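Local coordinates for protein DNA replication factor Cdt1 (Mus musculus, PDB 3A4C) that licenses DNA replication by cooperating with CDC6 and the origin recognition complex to load the MCM complex onto DNA, and also promotes stable kinetochore-microtubule attachment in mitosis, at residues Q10-E13 with R14-E17; E29-P32 with A33-M36; A95-A98 with H99-A103. One frame throughout, in Å; residues are numbered along the deposited sequence.

How the contacts relate
All three contacts are local ones within the C-terminal winged-helix domain of Cdt1. Contacts 1 and 3 sit on two helices that pack against each other, 3-27 and 90-104; their centres are 11 Å apart and their side chains meet. Leu97 CD2 of contact 3 lies 3.8 Å from Pro16 N of contact 1, and Val101 CG2 comes within 4.3 Å of Leu12 CD2. Contact 2 lies across the centre of the chain from both, where helix 3-27 has ended and the chain enters edge strand 33-35. Its centre is 22 Å from that of contact 1 and 26 Å from that of contact 3, and it touches neither. No ligand or active site is involved.

Contact 1: residues Q10-E13 with R14-E17; sequences QRLE and RLPE
Arg14 lays its side chain back along the preceding helical turn, over the carbonyl of Gln10 and beside the stem of Arg11. With CG anti to the carbonyl carbon (chi1 -58°) and the chain extended as far as NE, CG comes 3.5 Å from Gln10 O, and one face of the guanidinium then lies over that same oxygen. NH2 ends 4.0 Å from Arg11 CG. The two guanidinium groups, their planes turned 59° apart, are not in contact; Arg14 NH2 hydrogen-bonds to His59 on helix 53-66, the helix that Arg11 also packs against. This is a stretch of helix 3-27 of the winged-helix domain, kinked where neither Pro16, which has no N-H, nor Glu17 bonds to the turn before. Here the backbone bonds skip to i, i+3 spacing: Arg14 N to Arg11 O is 3.0 Å and Leu15 N to Leu12 O is 3.3 Å. A water bridges the break, donating to Glu13 O at 2.9 Å and accepting from Glu17 N at 3.1 Å. On the buried side Leu12 CD2 meets Leu15 CD1 at 3.8 Å; Leu15 packs on Leu97 of helix 90-104, Leu12 on Leu66 of helix 53-66 and on Glu104.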
# COMPACT_ATOMS: atom_id res chain seq x y z
N GLN A 10 12.71 -6.07 -3.01
CA GLN A 10 12.48 -6.11 -1.57
C GLN A 10 11.11 -5.52 -1.21
O GLN A 10 10.35 -6.10 -0.43
CB GLN A 10 13.57 -5.34 -0.82
CG GLN A 10 14.91 -6.08 -0.76
CD GLN A 10 15.99 -5.29 -0.02
OE1 GLN A 10 15.72 -4.25 0.58
NE2 GLN A 10 17.22 -5.80 -0.07
N ARG A 11 10.82 -4.36 -1.77
CA ARG A 11 9.56 -3.67 -1.48
C ARG A 11 8.38 -4.44 -2.02
O ARG A 11 7.37 -4.60 -1.34
CB ARG A 11 9.60 -2.26 -2.09
CG ARG A 11 10.61 -1.35 -1.41
CD ARG A 11 10.74 -0.01 -2.12
NE ARG A 11 11.46 0.97 -1.31
CZ ARG A 11 12.19 1.97 -1.81
NH1 ARG A 11 12.31 2.11 -3.13
NH2 ARG A 11 12.81 2.81 -1.00
N LEU A 12 8.50 -4.92 -3.26
CA LEU A 12 7.41 -5.64 -3.90
C LEU A 12 7.04 -6.90 -3.13
O LEU A 12 5.87 -7.32 -3.09
CB LEU A 12 7.77 -5.99 -5.35
CG LEU A 12 7.87 -4.81 -6.33
CD1 LEU A 12 8.23 -5.31 -7.73
CD2 LEU A 12 6.58 -4.03 -6.37
N GLU A 13 8.03 -7.52 -2.51
CA GLU A 13 7.78 -8.73 -1.74
C GLU A 13 6.94 -8.47 -0.50
O GLU A 13 6.25 -9.37 -0.01
CB GLU A 13 9.09 -9.44 -1.42
CG GLU A 13 9.62 -10.23 -2.61
CD GLU A 13 11.04 -10.74 -2.43
OE1 GLU A 13 11.71 -10.33 -1.45
OE2 GLU A 13 11.49 -11.56 -3.26
N ARG A 14 6.96 -7.24 -0.00
CA ARG A 14 6.19 -6.89 1.19
C ARG A 14 4.74 -6.55 0.89
O ARG A 14 3.91 -6.51 1.79
CB ARG A 14 6.82 -5.69 1.90
CG ARG A 14 8.26 -5.88 2.34
CD ARG A 14 8.72 -4.74 3.22
NE ARG A 14 10.12 -4.92 3.61
CZ ARG A 14 11.15 -4.34 3.00
NH1 ARG A 14 12.39 -4.57 3.42
NH2 ARG A 14 10.94 -3.53 1.97
N LEU A 15 4.44 -6.25 -0.37
CA LEU A 15 3.16 -5.62 -0.70
C LEU A 15 1.90 -6.46 -0.43
O LEU A 15 0.89 -5.93 0.02
CB LEU A 15 3.16 -5.10 -2.14
CG LEU A 15 4.15 -3.94 -2.34
CD1 LEU A 15 3.93 -3.30 -3.70
CD2 LEU A 15 4.01 -2.93 -1.21
N PRO A 16 1.95 -7.77 -0.72
CA PRO A 16 0.73 -8.53 -0.46
C PRO A 16 0.32 -8.44 1.01
O PRO A 16 -0.85 -8.21 1.32
CB PRO A 16 1.11 -9.96 -0.85
CG PRO A 16 2.18 -9.77 -1.92
CD PRO A 16 2.97 -8.57 -1.43
N GLU A 17 1.28 -8.60 1.92
CA GLU A 17 0.98 -8.50 3.35
C GLU A 17 0.60 -7.09 3.76
O GLU A 17 -0.33 -6.90 4.53
CB GLU A 17 2.13 -9.03 4.20
CG GLU A 17 2.18 -10.55 4.23
CD GLU A 17 3.23 -11.10 5.16
OE1 GLU A 17 4.09 -10.31 5.62
OE2 GLU A 17 3.20 -12.32 5.45
O HOH W 1 4.01 -9.94 1.66

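Contact 2: residues E29-P32 with A33-M36; sequences ERKP and ALTM
Between Glu29 and Leu34 the backbone doubles back through a loop and then runs extended through Ala33 and Leu34, which brings the side chains of Glu29, Lys31 and Leu34 together. The meeting point is Leu34 CD2. Glu29 CG and Glu29 OE2 both lie 3.7 Å from Leu34 CD2, so the methyl sits against the side of the bent glutamate. Glu29 CG also approaches the leucine's CG, and the two side chains cross at a slant. Lys31 comes in at about a right angle to the leucine, its chain bent at chi3, and touches with a methylene, CE standing 4.1 Å from Leu34 CD2.

In the winged-helix fold of this domain the segment carries the chain from the first long helix, 3-27, into the short edge strand of the antiparallel sheet. There Leu34 pairs through its backbone with Val82 of strand 79-84, while its buried side chain packs on Val25 and Phe26 of helix 3-27 and on Val39 of helix 36-45.

The bend of the glutamate puts its carboxylate to use. Its CG is anti to the backbone N (chi1 174°), and the turn at chi2 (56°) swings the carboxylate back to the loop. OE1 accepts the N-H of Lys31 through its anti lone pair, 2.9 Å from Lys31 N and almost straight at 173°. The other oxygen, OE2, makes a salt bridge to Arg42 on helix 36-45. One carboxylate thus ties the loop both to itself and to the next helix, and having two partners fixes its rotation. Thr35, the last residue of the strand, is also the N-cap of helix 36-45, its OG1 taking the backbone N-H of Val38.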
# COMPACT_ATOMS: atom_id res chain seq x y z
N GLU A 29 -11.85 1.60 10.35
CA GLU A 29 -12.08 3.04 10.31
C GLU A 29 -13.45 3.34 9.70
O GLU A 29 -13.76 2.86 8.61
CB GLU A 29 -10.98 3.74 9.51
CG GLU A 29 -11.22 5.23 9.29
CD GLU A 29 -11.43 5.97 10.59
OE1 GLU A 29 -12.56 6.47 10.80
OE2 GLU A 29 -10.48 6.04 11.39
N ARG A 30 -14.26 4.13 10.38
CA ARG A 30 -15.57 4.48 9.83
C ARG A 30 -15.48 5.47 8.66
O ARG A 30 -16.32 5.46 7.77
CB ARG A 30 -16.49 5.03 10.92
CG ARG A 30 -16.46 6.54 11.06
CD ARG A 30 -17.44 7.00 12.14
NE ARG A 30 -18.65 6.18 12.14
CZ ARG A 30 -19.72 6.42 11.38
NH1 ARG A 30 -19.73 7.45 10.55
NH2 ARG A 30 -20.78 5.62 11.45
N LYS A 31 -14.46 6.32 8.67
CA LYS A 31 -14.28 7.30 7.60
C LYS A 31 -13.74 6.67 6.32
O LYS A 31 -12.93 5.74 6.37
CB LYS A 31 -13.37 8.43 8.06
CG LYS A 31 -13.90 9.14 9.30
CD LYS A 31 -13.12 10.40 9.59
CE LYS A 31 -11.65 10.10 9.79
NZ LYS A 31 -10.95 11.27 10.39
N PRO A 32 -14.16 7.19 5.16
CA PRO A 32 -13.82 6.65 3.84
C PRO A 32 -12.40 7.00 3.39
O PRO A 32 -11.89 6.38 2.47
CB PRO A 32 -14.83 7.34 2.90
CG PRO A 32 -15.65 8.26 3.75
CD PRO A 32 -14.94 8.44 5.05
N ALA A 33 -11.79 7.99 4.02
CA ALA A 33 -10.42 8.37 3.68
C ALA A 33 -9.63 8.70 4.93
O ALA A 33 -10.20 9.09 5.94
CB ALA A 33 -10.41 9.58 2.73
N LEU A 34 -8.31 8.52 4.86
CA LEU A 34 -7.42 8.90 5.94
C LEU A 34 -6.20 9.57 5.33
O LEU A 34 -5.83 9.25 4.21
CB LEU A 34 -6.96 7.67 6.72
CG LEU A 34 -7.99 6.89 7.53
CD1 LEU A 34 -7.38 5.56 7.98
CD2 LEU A 34 -8.48 7.72 8.70
N THR A 35 -5.57 10.49 6.06
CA THR A 35 -4.34 11.09 5.55
C THR A 35 -3.24 10.05 5.51
O THR A 35 -3.24 9.11 6.31
CB THR A 35 -3.87 12.28 6.41
OG1 THR A 35 -3.47 11.80 7.70
CG2 THR A 35 -5.00 13.30 6.56
N MET A 36 -2.31 10.20 4.57
CA MET A 36 -1.14 9.33 4.44
C MET A 36 -0.38 9.21 5.74
O MET A 36 0.05 8.12 6.11
CB MET A 36 -0.19 9.87 3.38
CG MET A 36 -0.14 9.05 2.13
SD MET A 36 0.64 7.47 2.49
CE MET A 36 0.90 6.93 0.80

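Contact 3: residues A95-A98 with H99-A103; sequences ARLA and HHVHA
A chi1 of -64° tucks the imidazole of His100 in beside its own backbone N, and a chi2 of -16° lays the ring back over the carbonyl of Arg96, one turn earlier. Arg96 O stands 3.1 Å off the ring plane, nearer the ring's margin than its centre, and is 3.1 Å from His100 CG. The oxygen is therefore in contact with one face of the ring while it also accepts the backbone N-H of the same histidine, 2.9 Å from His100 N at 171°. From the far end of the ring, NE2 comes within 4.3 Å of Arg96 CB; the arginine then turns its guanidinium away from the histidine. His100 CE1 lies in the plane of the His99 ring, at its edge.

Helix 90-104, the last of this winged-helix domain, is regular here: three more i, i+4 bonds run alongside, from His99 N to Ala95 O, Val101 N to Leu97 O, and His102 N to Ala98 O. The Val101 bond measures 2.9 Å from its N to Leu97 O.

Leu97 and Val101 form the apolar side of the helix. The two run abreast off that side, with Leu97 CD1 4.2 Å from Val101 CG2, and that CG2 also rests 3.3 Å from Leu97 O. Both pack against Leu66 of helix 53-66, and Leu97 also packs on helix 3-27.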
# COMPACT_ATOMS: atom_id res chain seq x y z
N ALA A 95 -4.67 -11.22 -6.42
CA ALA A 95 -4.28 -11.93 -7.63
C ALA A 95 -3.71 -10.95 -8.65
O ALA A 95 -2.70 -11.22 -9.30
CB ALA A 95 -5.47 -12.68 -8.22
N ARG A 96 -4.35 -9.80 -8.80
CA ARG A 96 -3.86 -8.77 -9.72
C ARG A 96 -2.48 -8.27 -9.32
O ARG A 96 -1.60 -8.10 -10.16
CB ARG A 96 -4.84 -7.60 -9.83
CG ARG A 96 -6.06 -7.93 -10.67
CD ARG A 96 -6.81 -6.69 -11.11
NE ARG A 96 -7.39 -5.96 -9.98
CZ ARG A 96 -8.46 -6.36 -9.30
NH1 ARG A 96 -9.06 -7.51 -9.61
NH2 ARG A 96 -8.92 -5.62 -8.30
N LEU A 97 -2.28 -8.03 -8.02
CA LEU A 97 -0.98 -7.62 -7.52
C LEU A 97 0.11 -8.65 -7.88
O LEU A 97 1.18 -8.29 -8.39
CB LEU A 97 -1.04 -7.41 -6.01
CG LEU A 97 0.24 -7.04 -5.26
CD1 LEU A 97 0.80 -5.72 -5.78
CD2 LEU A 97 -0.07 -6.92 -3.78
N ALA A 98 -0.17 -9.92 -7.60
CA ALA A 98 0.77 -10.99 -7.91
C ALA A 98 1.10 -11.02 -9.40
O ALA A 98 2.26 -11.21 -9.77
CB ALA A 98 0.20 -12.34 -7.48
N HIS A 99 0.09 -10.86 -10.24
CA HIS A 99 0.29 -10.86 -11.68
C HIS A 99 1.19 -9.70 -12.13
O HIS A 99 2.11 -9.89 -12.92
CB HIS A 99 -1.04 -10.78 -12.42
CG HIS A 99 -0.91 -10.39 -13.85
ND1 HIS A 99 -0.67 -11.30 -14.86
CD2 HIS A 99 -0.96 -9.17 -14.46
CE1 HIS A 99 -0.59 -10.68 -16.02
NE2 HIS A 99 -0.77 -9.38 -15.80
N HIS A 100 0.89 -8.50 -11.64
CA HIS A 100 1.70 -7.33 -11.95
C HIS A 100 3.15 -7.54 -11.56
O HIS A 100 4.06 -7.26 -12.34
CB HIS A 100 1.17 -6.10 -11.21
CG HIS A 100 -0.20 -5.70 -11.63
ND1 HIS A 100 -0.79 -6.15 -12.79
CD2 HIS A 100 -1.11 -4.88 -11.05
CE1 HIS A 100 -1.99 -5.63 -12.91
NE2 HIS A 100 -2.21 -4.86 -11.86
N VAL A 101 3.37 -7.99 -10.33
CA VAL A 101 4.71 -8.18 -9.81
C VAL A 101 5.46 -9.21 -10.66
O VAL A 101 6.60 -8.97 -11.07
CB VAL A 101 4.70 -8.58 -8.33
CG1 VAL A 101 6.09 -9.04 -7.89
CG2 VAL A 101 4.21 -7.41 -7.47
N HIS A 102 4.81 -10.33 -10.92
CA HIS A 102 5.40 -11.37 -11.77
C HIS A 102 5.73 -10.84 -13.17
O HIS A 102 6.80 -11.14 -13.71
CB HIS A 102 4.46 -12.57 -11.88
CG HIS A 102 4.98 -13.65 -12.77
ND1 HIS A 102 5.98 -14.52 -12.38
CD2 HIS A 102 4.67 -13.99 -14.05
CE1 HIS A 102 6.25 -15.36 -13.36
NE2 HIS A 102 5.47 -15.06 -14.39
N ALA A 103 4.83 -10.07 -13.75
CA ALA A 103 5.02 -9.56 -15.10
C ALA A 103 6.24 -8.65 -15.24
O ALA A 103 6.78 -8.52 -16.33
CB ALA A 103 3.77 -8.86 -15.61